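Local coordinates for protein BIFUNCTIONAL PROTEIN Proline utilization A (PutA) (Corynebacterium freiburgense, PDB 5UX5) that catalyses both steps of proline oxidation to glutamate, using an FAD-dependent proline dehydrogenase and an NAD-dependent aldehyde dehydrogenase in one chain, at residues Leu977-Phe987 / Ser1014-Pro1025; Ala941-Trp949 / Arg989-Thr997. One frame throughout, in Å; residues are numbered along the deposited sequence.

Both contacts lie in the C-terminal part of the chain and share helix 984-997. Contact 1 uses its first turn, together with the end of strand 965-980, against strand 1015-1018 and the loop beyond it. Contact 2 uses the rest of the helix against helix 936-953. Their centres are about 17 Å apart. They meet through Leu990, on the side of helix 984-997 turned from helix 936-953; its CD1 packs on Val979, Arg1017 and Ile1019. Contact 1 is backbone pairing with aliphatic packing, buried along the strands and more open at the loops. Contact 2, with no exposed residue among those that touch, depends on salt bridges and a tryptophan face between two helices.

Contact 1 (Leu977-Phe987 / Ser1014-Pro1025)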
# COMPACT_ATOMS: atom_id res chain seq x y z
N LEU A 977 -18.44 -29.88 -8.30
CA LEU A 977 -19.58 -29.26 -8.96
C LEU A 977 -20.79 -30.18 -8.89
O LEU A 977 -20.69 -31.38 -9.17
CB LEU A 977 -19.26 -28.90 -10.42
CG LEU A 977 -20.41 -28.19 -11.16
CD1 LEU A 977 -20.69 -26.88 -10.50
CD2 LEU A 977 -20.08 -27.94 -12.60
N TYR A 978 -21.92 -29.64 -8.45
CA TYR A 978 -23.18 -30.38 -8.40
C TYR A 978 -23.97 -30.16 -9.68
O TYR A 978 -23.99 -29.06 -10.24
CB TYR A 978 -24.00 -29.95 -7.18
CG TYR A 978 -23.42 -30.47 -5.88
CD1 TYR A 978 -23.73 -31.76 -5.44
CD2 TYR A 978 -22.56 -29.69 -5.10
CE1 TYR A 978 -23.21 -32.26 -4.27
CE2 TYR A 978 -22.03 -30.19 -3.90
CZ TYR A 978 -22.36 -31.48 -3.49
OH TYR A 978 -21.85 -32.00 -2.31
N VAL A 979 -24.62 -31.22 -10.15
CA VAL A 979 -25.33 -31.20 -11.43
C VAL A 979 -26.78 -31.59 -11.19
O VAL A 979 -27.06 -32.62 -10.57
CB VAL A 979 -24.67 -32.14 -12.46
CG1 VAL A 979 -25.35 -32.03 -13.81
CG2 VAL A 979 -23.19 -31.86 -12.56
N VAL A 980 -27.70 -30.78 -11.71
CA VAL A 980 -29.13 -31.03 -11.56
C VAL A 980 -29.77 -31.21 -12.93
O VAL A 980 -29.57 -30.38 -13.83
CB VAL A 980 -29.83 -29.89 -10.82
CG1 VAL A 980 -31.30 -30.21 -10.71
CG2 VAL A 980 -29.25 -29.77 -9.47
N GLY A 981 -30.49 -32.31 -13.11
CA GLY A 981 -31.17 -32.59 -14.35
C GLY A 981 -30.58 -33.79 -15.04
O GLY A 981 -29.53 -34.31 -14.66
N ASP A 982 -31.27 -34.24 -16.09
CA ASP A 982 -30.85 -35.42 -16.83
C ASP A 982 -30.77 -35.09 -18.31
O ASP A 982 -31.78 -34.75 -18.94
CB ASP A 982 -31.77 -36.62 -16.59
CG ASP A 982 -31.69 -37.13 -15.14
OD1 ASP A 982 -30.57 -37.27 -14.58
OD2 ASP A 982 -32.76 -37.37 -14.55
N ASP A 983 -29.56 -35.18 -18.86
CA ASP A 983 -29.30 -34.98 -20.27
C ASP A 983 -27.90 -35.48 -20.56
O ASP A 983 -26.92 -34.83 -20.20
CB ASP A 983 -29.45 -33.51 -20.65
CG ASP A 983 -29.30 -33.28 -22.13
OD1 ASP A 983 -28.25 -33.66 -22.70
OD2 ASP A 983 -30.23 -32.73 -22.73
N GLU A 984 -27.80 -36.65 -21.21
CA GLU A 984 -26.51 -37.31 -21.32
C GLU A 984 -25.51 -36.46 -22.10
O GLU A 984 -24.34 -36.34 -21.70
CB GLU A 984 -26.66 -38.67 -21.97
CG GLU A 984 -25.49 -39.59 -21.68
CD GLU A 984 -25.31 -40.69 -22.73
OE1 GLU A 984 -26.32 -41.07 -23.39
OE2 GLU A 984 -24.16 -41.16 -22.89
N GLU A 985 -25.95 -35.83 -23.18
CA GLU A 985 -25.00 -35.07 -23.98
C GLU A 985 -24.43 -33.91 -23.18
O GLU A 985 -23.21 -33.74 -23.13
CB GLU A 985 -25.65 -34.60 -25.28
CG GLU A 985 -24.81 -33.57 -25.97
CD GLU A 985 -25.19 -33.32 -27.41
OE1 GLU A 985 -26.37 -32.98 -27.69
OE2 GLU A 985 -24.30 -33.44 -28.27
N GLN A 986 -25.29 -33.13 -22.52
CA GLN A 986 -24.81 -32.00 -21.72
C GLN A 986 -23.98 -32.49 -20.54
O GLN A 986 -22.94 -31.90 -20.22
CB GLN A 986 -25.97 -31.13 -21.24
CG GLN A 986 -26.75 -30.48 -22.36
CD GLN A 986 -28.05 -29.83 -21.91
OE1 GLN A 986 -28.25 -29.55 -20.72
NE2 GLN A 986 -28.95 -29.58 -22.85
N PHE A 987 -24.40 -33.58 -19.90
CA PHE A 987 -23.56 -34.15 -18.86
C PHE A 987 -22.17 -34.54 -19.38
O PHE A 987 -21.19 -34.48 -18.63
CB PHE A 987 -24.23 -35.35 -18.21
CG PHE A 987 -23.66 -35.69 -16.87
CD1 PHE A 987 -24.07 -35.00 -15.74
CD2 PHE A 987 -22.68 -36.66 -16.74
CE1 PHE A 987 -23.53 -35.28 -14.48
CE2 PHE A 987 -22.12 -36.95 -15.49
CZ PHE A 987 -22.55 -36.26 -14.36
N SER A 1014 -21.92 -24.10 -2.39
CA SER A 1014 -21.76 -24.98 -3.53
C SER A 1014 -22.14 -24.26 -4.82
O SER A 1014 -22.87 -23.26 -4.83
CB SER A 1014 -22.62 -26.22 -3.35
OG SER A 1014 -22.28 -26.86 -2.15
N ARG A 1015 -21.65 -24.80 -5.92
CA ARG A 1015 -22.08 -24.41 -7.25
C ARG A 1015 -22.88 -25.57 -7.83
O ARG A 1015 -22.44 -26.72 -7.77
CB ARG A 1015 -20.88 -24.08 -8.16
CG ARG A 1015 -20.15 -22.76 -7.92
CD ARG A 1015 -18.99 -22.62 -8.87
NE ARG A 1015 -18.15 -21.46 -8.59
CZ ARG A 1015 -17.00 -21.20 -9.23
NH1 ARG A 1015 -16.55 -22.02 -10.16
NH2 ARG A 1015 -16.29 -20.13 -8.93
N ILE A 1016 -24.06 -25.27 -8.37
CA ILE A 1016 -24.97 -26.30 -8.88
C ILE A 1016 -25.25 -25.98 -10.33
O ILE A 1016 -25.78 -24.91 -10.64
CB ILE A 1016 -26.27 -26.36 -8.06
CG1 ILE A 1016 -25.96 -26.66 -6.61
CG2 ILE A 1016 -27.13 -27.41 -8.56
CD1 ILE A 1016 -26.98 -26.06 -5.67
N ARG A 1017 -24.83 -26.89 -11.23
CA ARG A 1017 -25.03 -26.71 -12.67
C ARG A 1017 -26.33 -27.38 -13.10
O ARG A 1017 -26.57 -28.55 -12.78
CB ARG A 1017 -23.86 -27.28 -13.47
CG ARG A 1017 -23.83 -26.84 -14.93
CD ARG A 1017 -23.57 -25.35 -15.04
NE ARG A 1017 -23.37 -24.88 -16.41
CZ ARG A 1017 -24.33 -24.36 -17.18
NH1 ARG A 1017 -25.58 -24.25 -16.75
NH2 ARG A 1017 -24.03 -23.95 -18.41
N ALA A 1018 -27.16 -26.64 -13.83
CA ALA A 1018 -28.43 -27.14 -14.35
C ALA A 1018 -28.23 -27.68 -15.75
O ALA A 1018 -27.68 -26.98 -16.62
CB ALA A 1018 -29.48 -26.04 -14.37
N ILE A 1019 -28.66 -28.92 -15.97
CA ILE A 1019 -28.64 -29.49 -17.31
C ILE A 1019 -30.04 -29.98 -17.66
O ILE A 1019 -30.81 -30.42 -16.79
CB ILE A 1019 -27.60 -30.62 -17.43
CG1 ILE A 1019 -27.99 -31.86 -16.62
CG2 ILE A 1019 -26.22 -30.13 -17.02
CD1 ILE A 1019 -27.12 -33.05 -16.92
N GLY A 1020 -30.37 -29.93 -18.95
CA GLY A 1020 -31.63 -30.46 -19.42
C GLY A 1020 -32.68 -29.38 -19.65
O GLY A 1020 -32.43 -28.18 -19.49
N ASP A 1021 -33.86 -29.84 -20.05
CA ASP A 1021 -34.99 -28.99 -20.43
C ASP A 1021 -35.96 -28.74 -19.29
O ASP A 1021 -36.87 -27.92 -19.44
CB ASP A 1021 -35.74 -29.61 -21.60
CG ASP A 1021 -34.84 -29.83 -22.77
OD1 ASP A 1021 -34.24 -28.83 -23.23
OD2 ASP A 1021 -34.68 -31.00 -23.18
N ALA A 1022 -35.83 -29.47 -18.21
CA ALA A 1022 -36.73 -29.26 -17.10
C ALA A 1022 -36.31 -28.03 -16.29
O ALA A 1022 -35.14 -27.63 -16.29
CB ALA A 1022 -36.74 -30.50 -16.21
N PRO A 1023 -37.26 -27.37 -15.62
CA PRO A 1023 -36.87 -26.32 -14.68
C PRO A 1023 -36.05 -26.93 -13.56
O PRO A 1023 -36.07 -28.14 -13.32
CB PRO A 1023 -38.21 -25.77 -14.18
CG PRO A 1023 -39.22 -26.19 -15.24
CD PRO A 1023 -38.71 -27.49 -15.79
N VAL A 1024 -35.27 -26.09 -12.90
CA VAL A 1024 -34.68 -26.57 -11.64
C VAL A 1024 -35.79 -26.65 -10.61
O VAL A 1024 -36.64 -25.74 -10.53
CB VAL A 1024 -33.56 -25.64 -11.19
CG1 VAL A 1024 -32.92 -26.15 -9.92
CG2 VAL A 1024 -32.53 -25.48 -12.28
N PRO A 1025 -35.87 -27.71 -9.83
CA PRO A 1025 -36.89 -27.76 -8.77
C PRO A 1025 -36.69 -26.60 -7.78
O PRO A 1025 -35.57 -26.30 -7.38
CB PRO A 1025 -36.65 -29.12 -8.11
CG PRO A 1025 -35.93 -29.94 -9.17
CD PRO A 1025 -35.11 -28.97 -9.97
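Ile1019 reaches from the end of strand 1015-1018 into the corner between strand 965-980 and helix 984-997. Its CD1 lies 3.7 Å from Val979 CG1 and meets the edge of the Phe987 ring, 3.8 Å from Phe987 CD1. With chi1 at 69°, CG1 sits between the backbone N and the carbonyl carbon, which carries CD1 to Phe987 while CG2 also faces Val979. Beside it, Gln986 OE1 accepts from Gly1020 N at 2.8 Å, the donor tilted 31° out of the amide carbonyl plane, and so ties the loop to the first helical turn.

The strands run parallel. Tyr978 N donates to Arg1015 O, Arg1017 N to Tyr978 O, Val980 N to Arg1017 O, and Ile1019 N to Val980 O at 2.7 Å. On the face opposite Val979, Val980 CG2 packs on Ile1016 CG2 and Val980 CG1 points at Pro1025 CD, 4.1 Å away; on that same face Tyr978 CB touches Ile1016 CG1. This parallel pairing, with helix 984-997 on the Val979 face and helix 1026-1035 on the Val980 face, makes an alpha/beta layering, a sheet with helices on both faces, in the C-terminal part of the chain. Leu977 CD2 lies alongside Arg1017 CB, 3.9 Å apart.

Behind these contacts, Asp983 N-caps helix 984-997. Its OD1 takes the Gln986 N-H from above the carboxylate plane at 3.0 Å, fixing the turn from which the Gln986 side chain extends. Arg1017 turns its guanidinium away to a salt bridge with Glu1051 and to the carbonyls of Ile1040, Gly1042 and Pro1043. Strand 1000-1003 borders strand 965-980 on its other edge, through backbone bonds from Leu977 and Val979 to Arg1002.

Contact 2 (Ala941-Trp949 / Arg989-Thr997); sequences AAALDEIAW and RLKLAALRT
Arg996 spans the gap between the two helices, with its aliphatic part on Trp949 and its guanidinium on Glu946. Its CG stands over one face of the indole in a CH-pi contact, 4.0 Å from the centroid of the six-membered ring of Trp949. The chain runs extended to CD and then bends at chi3 (-56°), laying one guanidinium face against the backbone at Asp945 and Glu946. There NH1 and NH2 both grip a single oxygen, Glu946 OE2, the NH2 bond measuring 2.9 Å. NH1 comes from above the carboxylate plane and NH2 on the anti side; sharing one oxygen, both bonds are bent. Glu946 OE1 pairs with Arg950.

Trp949 lies antiparallel to the Arg996 side chain, and Thr997 CG2 approaches its ring obliquely, 3.7 Å from Trp949 CZ3. Asp945 is a knob set in a hole formed by Arg989, Leu992, Ala993 and Arg996. Its carboxylate is nearly coplanar with the Arg989 guanidinium and meets it end-on: OD1 takes NH2 and OD2 takes NH1 on its syn lone pair, both at 2.7 Å, which fixes how the two buried groups are turned against each other. Ala941 CB sits over one face of this guanidinium, 3.6 Å from Arg989 CZ, while Arg989 NE donates to Leu1045 O.

The axes of the two helical segments approach to 10.1 Å and cross at -30°. On one flank, Tyr929 of helix 927-932 makes a cation-pi contact with Arg996 and, with Leu932, packs on Leu992. Leu990, pointing away from helix 936-953, packs on Val979 of strand 965-980 and Arg1017 of strand 1015-1018.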
# COMPACT_ATOMS: atom_id res chain seq x y z
N ALA A 941 -17.18 -28.31 -28.21
CA ALA A 941 -16.86 -27.93 -26.84
C ALA A 941 -15.48 -28.43 -26.42
O ALA A 941 -14.82 -27.80 -25.58
CB ALA A 941 -17.92 -28.45 -25.87
N ALA A 942 -15.06 -29.60 -26.92
CA ALA A 942 -13.72 -30.07 -26.61
C ALA A 942 -12.65 -29.14 -27.16
O ALA A 942 -11.64 -28.89 -26.50
CB ALA A 942 -13.49 -31.48 -27.16
N ALA A 943 -12.86 -28.64 -28.38
CA ALA A 943 -11.85 -27.80 -29.02
C ALA A 943 -11.78 -26.43 -28.38
O ALA A 943 -10.69 -25.89 -28.17
CB ALA A 943 -12.13 -27.66 -30.52
N LEU A 944 -12.95 -25.85 -28.09
CA LEU A 944 -13.00 -24.52 -27.52
C LEU A 944 -12.46 -24.50 -26.09
O LEU A 944 -11.89 -23.49 -25.66
CB LEU A 944 -14.44 -23.99 -27.58
CG LEU A 944 -14.94 -23.79 -29.02
CD1 LEU A 944 -16.35 -23.29 -29.09
CD2 LEU A 944 -14.05 -22.85 -29.77
N ASP A 945 -12.62 -25.61 -25.35
CA ASP A 945 -11.96 -25.74 -24.05
C ASP A 945 -10.45 -25.67 -24.20
O ASP A 945 -9.76 -24.97 -23.46
CB ASP A 945 -12.38 -27.04 -23.36
CG ASP A 945 -13.82 -26.99 -22.82
OD1 ASP A 945 -14.42 -25.90 -22.78
OD2 ASP A 945 -14.35 -28.06 -22.42
N GLU A 946 -9.91 -26.40 -25.18
CA GLU A 946 -8.47 -26.35 -25.41
C GLU A 946 -8.00 -24.93 -25.68
O GLU A 946 -7.02 -24.47 -25.09
CB GLU A 946 -8.11 -27.27 -26.57
CG GLU A 946 -6.63 -27.34 -26.87
CD GLU A 946 -5.81 -27.97 -25.76
OE1 GLU A 946 -4.59 -27.68 -25.71
OE2 GLU A 946 -6.36 -28.74 -24.95
N ILE A 947 -8.69 -24.21 -26.58
CA ILE A 947 -8.27 -22.85 -26.94
C ILE A 947 -8.39 -21.91 -25.75
O ILE A 947 -7.50 -21.08 -25.51
CB ILE A 947 -9.07 -22.32 -28.14
CG1 ILE A 947 -8.83 -23.15 -29.37
CG2 ILE A 947 -8.77 -20.87 -28.39
CD1 ILE A 947 -9.81 -22.76 -30.41
N ALA A 948 -9.50 -21.99 -25.03
CA ALA A 948 -9.64 -21.17 -23.83
C ALA A 948 -8.56 -21.50 -22.82
O ALA A 948 -7.99 -20.61 -22.20
CB ALA A 948 -11.04 -21.35 -23.23
N TRP A 949 -8.22 -22.78 -22.68
CA TRP A 949 -7.18 -23.14 -21.73
C TRP A 949 -5.84 -22.56 -22.15
O TRP A 949 -5.10 -22.03 -21.30
CB TRP A 949 -7.12 -24.66 -21.57
CG TRP A 949 -6.52 -25.10 -20.27
CD1 TRP A 949 -5.23 -25.51 -20.06
CD2 TRP A 949 -7.16 -25.13 -18.99
NE1 TRP A 949 -5.04 -25.80 -18.75
CE2 TRP A 949 -6.21 -25.58 -18.06
CE3 TRP A 949 -8.45 -24.82 -18.55
CZ2 TRP A 949 -6.50 -25.74 -16.71
CZ3 TRP A 949 -8.75 -24.98 -17.19
CH2 TRP A 949 -7.77 -25.44 -16.29
N ARG A 989 -20.64 -32.96 -21.86
CA ARG A 989 -19.96 -31.68 -21.99
C ARG A 989 -19.35 -31.26 -20.66
O ARG A 989 -18.28 -30.64 -20.65
CB ARG A 989 -20.92 -30.60 -22.50
CG ARG A 989 -20.19 -29.38 -23.00
CD ARG A 989 -19.86 -28.37 -21.88
NE ARG A 989 -19.05 -27.28 -22.40
CZ ARG A 989 -17.72 -27.30 -22.46
NH1 ARG A 989 -17.05 -28.34 -22.00
NH2 ARG A 989 -17.07 -26.30 -22.98
N LEU A 990 -20.05 -31.51 -19.55
CA LEU A 990 -19.48 -31.23 -18.23
C LEU A 990 -18.37 -32.22 -17.86
O LEU A 990 -17.46 -31.86 -17.11
CB LEU A 990 -20.58 -31.23 -17.16
CG LEU A 990 -21.75 -30.22 -17.21
CD1 LEU A 990 -22.51 -30.24 -15.93
CD2 LEU A 990 -21.31 -28.82 -17.51
N LYS A 991 -18.40 -33.45 -18.37
CA LYS A 991 -17.31 -34.38 -18.06
C LYS A 991 -16.02 -33.94 -18.77
O LYS A 991 -14.93 -34.05 -18.21
CB LYS A 991 -17.71 -35.82 -18.42
N LEU A 992 -16.15 -33.44 -20.01
CA LEU A 992 -15.03 -32.82 -20.73
C LEU A 992 -14.38 -31.71 -19.92
O LEU A 992 -13.16 -31.63 -19.83
CB LEU A 992 -15.51 -32.26 -22.07
CG LEU A 992 -15.51 -33.15 -23.31
CD1 LEU A 992 -16.18 -32.41 -24.46
CD2 LEU A 992 -14.08 -33.48 -23.64
N ALA A 993 -15.19 -30.77 -19.42
CA ALA A 993 -14.68 -29.70 -18.57
C ALA A 993 -14.03 -30.26 -17.31
O ALA A 993 -12.97 -29.78 -16.89
CB ALA A 993 -15.80 -28.74 -18.20
N ALA A 994 -14.66 -31.25 -16.67
CA ALA A 994 -14.14 -31.74 -15.40
C ALA A 994 -12.86 -32.53 -15.58
O ALA A 994 -12.02 -32.56 -14.66
CB ALA A 994 -15.19 -32.59 -14.68
N LEU A 995 -12.71 -33.21 -16.71
CA LEU A 995 -11.48 -33.94 -16.98
C LEU A 995 -10.29 -33.00 -17.07
O LEU A 995 -9.17 -33.39 -16.73
CB LEU A 995 -11.63 -34.74 -18.27
CG LEU A 995 -10.49 -35.63 -18.75
CD1 LEU A 995 -10.14 -36.64 -17.71
CD2 LEU A 995 -10.92 -36.36 -20.04
N ARG A 996 -10.53 -31.76 -17.48
CA ARG A 996 -9.48 -30.79 -17.71
C ARG A 996 -9.13 -30.00 -16.45
O ARG A 996 -7.97 -29.61 -16.27
CB ARG A 996 -9.90 -29.83 -18.84
CG ARG A 996 -8.96 -28.67 -19.10
CD ARG A 996 -9.38 -27.82 -20.28
NE ARG A 996 -9.53 -28.58 -21.52
CZ ARG A 996 -8.55 -28.79 -22.40
NH1 ARG A 996 -7.34 -28.31 -22.16
NH2 ARG A 996 -8.77 -29.48 -23.51
N THR A 997 -10.11 -29.73 -15.60
CA THR A 997 -9.85 -28.98 -14.38
C THR A 997 -9.62 -29.87 -13.17
O THR A 997 -9.07 -29.39 -12.17
CB THR A 997 -10.98 -27.99 -14.09
OG1 THR A 997 -12.20 -28.71 -13.90
CG2 THR A 997 -11.14 -27.05 -15.23